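Local coordinates for protein 16S rRNA methyltransferase (PDB 3MQ2) that methylates N1 of adenine 1408 in 16S rRNA, using S-adenosyl-L-methionine, and so confers resistance to aminoglycosides such as kanamycin and apramycin, at residues Asp28-Asp33 with Leu53-Asp58. Sequence-based numbering, arbitrary orientation.
Sequences DDVVLD and LVVALD. With SAH (S-adenosyl-L-homocysteine), chain C.
Strands 29-33 and 53-58 run parallel, the axes of these segments inclined at 18°, and five backbone hydrogen bonds alternate between them: L53 N to D29 O, V31 N to L53 O, V55 N to V31 O, D33 N to V55 O and L57 N to D33 O. The central bond, V55 N to V31 O at 2.8 Å, is almost straight. Carbonyl oxygens do double duty, since V55 O also receives the CA-H of L32, with L32 CA at 3.2 Å.

On one face V30, L32, V55 and L57 meet through their methyls. V55 turns its two methyls to different neighbours: CG2, beside its backbone N, meets V30 CG1 at 4.0 Å, whereas CG1, anti to that N (chi1 -179°), lies 3.7 Å from L32 CD1. The same L32 methyl touches L57 CD2 at 3.9 Å, reached because L57 CG sits between its backbone N and carbonyl carbon (chi1 52°). L86 of strand 83-87 adjoins V55 and L57, and V99 of strand 99-105 adjoins V30 and L32. On the other face V31 lies beside V54, and D33 CB and A56 CB pack 4.0 Å apart; P42 of helix 40-48, which connects the two strands in a beta-alpha-beta unit, covers D33, V54 and A56, and the D33 carboxylate bonds to T36.

This is a worked example of the Rossmann-like methyltransferase design, in which a pair of parallel strands, mostly apolar along their length, presents acidic side chains at its C-terminal ends. D58, one residue beyond the last interstrand bond, grips the ribose of S-adenosyl-L-homocysteine with both carboxylate oxygens, OD1 taking O3' at 2.7 Å and OD2 taking O2' at 2.9 Å. Backbone N-H groups of G37 and D60 also bond to this carboxylate, which should fix its rotation and favour its anionic form, ready to receive both cofactor hydroxyls.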
# COMPACT_ATOMS: atom_id res chain seq x y z
N ASP A 28 -14.28 -12.47 -3.37
CA ASP A 28 -14.31 -12.17 -4.79
C ASP A 28 -12.94 -11.77 -5.31
O ASP A 28 -12.60 -12.06 -6.46
CB ASP A 28 -15.31 -11.04 -5.07
CG ASP A 28 -16.75 -11.49 -4.89
OD1 ASP A 28 -16.99 -12.71 -4.86
OD2 ASP A 28 -17.64 -10.61 -4.80
N ASP A 29 -12.16 -11.10 -4.47
CA ASP A 29 -10.87 -10.59 -4.91
C ASP A 29 -10.02 -10.22 -3.71
O ASP A 29 -10.49 -10.23 -2.58
CB ASP A 29 -11.08 -9.36 -5.80
CG ASP A 29 -9.93 -9.12 -6.76
OD1 ASP A 29 -8.96 -9.92 -6.77
OD2 ASP A 29 -10.00 -8.13 -7.52
N VAL A 30 -8.76 -9.90 -3.96
CA VAL A 30 -7.84 -9.54 -2.88
C VAL A 30 -7.27 -8.14 -3.11
O VAL A 30 -6.88 -7.81 -4.23
CB VAL A 30 -6.68 -10.55 -2.77
CG1 VAL A 30 -5.66 -10.09 -1.74
CG2 VAL A 30 -7.20 -11.94 -2.40
N VAL A 31 -7.24 -7.34 -2.05
CA VAL A 31 -6.61 -6.02 -2.07
C VAL A 31 -5.41 -6.11 -1.15
O VAL A 31 -5.52 -6.69 -0.09
CB VAL A 31 -7.57 -4.95 -1.50
CG1 VAL A 31 -6.90 -3.59 -1.40
CG2 VAL A 31 -8.84 -4.86 -2.35
N LEU A 32 -4.27 -5.55 -1.55
CA LEU A 32 -3.06 -5.59 -0.73
C LEU A 32 -2.57 -4.17 -0.44
O LEU A 32 -2.39 -3.38 -1.37
CB LEU A 32 -1.96 -6.35 -1.46
CG LEU A 32 -0.59 -6.38 -0.78
CD1 LEU A 32 -0.67 -7.13 0.54
CD2 LEU A 32 0.45 -7.03 -1.68
N ASP A 33 -2.35 -3.86 0.84
CA ASP A 33 -1.76 -2.58 1.22
C ASP A 33 -0.32 -2.83 1.67
O ASP A 33 -0.10 -3.57 2.63
CB ASP A 33 -2.56 -1.93 2.36
CG ASP A 33 -2.16 -0.48 2.61
OD1 ASP A 33 -1.70 0.18 1.66
OD2 ASP A 33 -2.32 0.01 3.75
N LEU A 53 -11.11 -9.76 0.20
CA LEU A 53 -10.15 -10.03 1.26
C LEU A 53 -9.08 -8.96 1.22
O LEU A 53 -8.48 -8.73 0.18
CB LEU A 53 -9.52 -11.41 1.07
CG LEU A 53 -8.41 -11.80 2.04
CD1 LEU A 53 -8.91 -11.74 3.46
CD2 LEU A 53 -7.87 -13.20 1.71
N VAL A 54 -8.84 -8.31 2.35
CA VAL A 54 -7.85 -7.23 2.40
C VAL A 54 -6.65 -7.71 3.18
O VAL A 54 -6.79 -8.14 4.32
CB VAL A 54 -8.43 -5.96 3.07
CG1 VAL A 54 -7.37 -4.83 3.10
CG2 VAL A 54 -9.69 -5.50 2.32
N VAL A 55 -5.48 -7.65 2.54
CA VAL A 55 -4.23 -8.05 3.17
C VAL A 55 -3.39 -6.80 3.33
O VAL A 55 -3.31 -5.98 2.42
CB VAL A 55 -3.48 -9.09 2.30
CG1 VAL A 55 -2.18 -9.53 2.98
CG2 VAL A 55 -4.36 -10.31 2.03
N ALA A 56 -2.77 -6.62 4.49
CA ALA A 56 -1.95 -5.44 4.70
C ALA A 56 -0.67 -5.85 5.39
O ALA A 56 -0.69 -6.69 6.27
CB ALA A 56 -2.69 -4.40 5.54
N LEU A 57 0.44 -5.27 4.97
CA LEU A 57 1.70 -5.67 5.58
C LEU A 57 2.57 -4.47 5.92
O LEU A 57 2.42 -3.38 5.36
CB LEU A 57 2.44 -6.66 4.69
CG LEU A 57 2.66 -6.26 3.23
CD1 LEU A 57 3.90 -5.41 3.13
CD2 LEU A 57 2.79 -7.50 2.36
N ASP A 58 3.46 -4.68 6.89
CA ASP A 58 4.45 -3.67 7.21
C ASP A 58 5.68 -4.37 7.73
O ASP A 58 5.58 -5.46 8.31
CB ASP A 58 3.95 -2.71 8.29
CG ASP A 58 4.70 -1.40 8.29
OD1 ASP A 58 4.22 -0.44 7.64
OD2 ASP A 58 5.78 -1.32 8.92
N SAH C . 0.55 3.64 4.52
CA SAH C . 0.51 3.93 5.94
CB SAH C . 1.91 4.09 6.52
CG SAH C . 2.85 4.94 5.66
SD SAH C . 4.35 5.39 6.57
C SAH C . -0.30 5.19 6.17
O SAH C . -0.57 5.58 7.31
OXT SAH C . -0.69 5.84 5.20
C5' SAH C . 5.26 4.27 5.48
C4' SAH C . 5.27 2.84 6.02
O4' SAH C . 5.97 2.02 5.12
C3' SAH C . 5.98 2.71 7.37
O3' SAH C . 5.15 2.03 8.27
C2' SAH C . 7.20 1.85 7.12
O2' SAH C . 7.40 0.93 8.18
C1' SAH C . 6.80 1.13 5.84
N9 SAH C . 7.94 0.74 4.99
C8 SAH C . 8.98 1.50 4.54
N7 SAH C . 9.77 0.70 3.76
C5 SAH C . 9.22 -0.54 3.73
C6 SAH C . 9.59 -1.73 3.11
N6 SAH C . 10.69 -1.79 2.36
N1 SAH C . 8.80 -2.84 3.27
C2 SAH C . 7.66 -2.79 4.04
N3 SAH C . 7.29 -1.62 4.66
C4 SAH C . 8.07 -0.52 4.49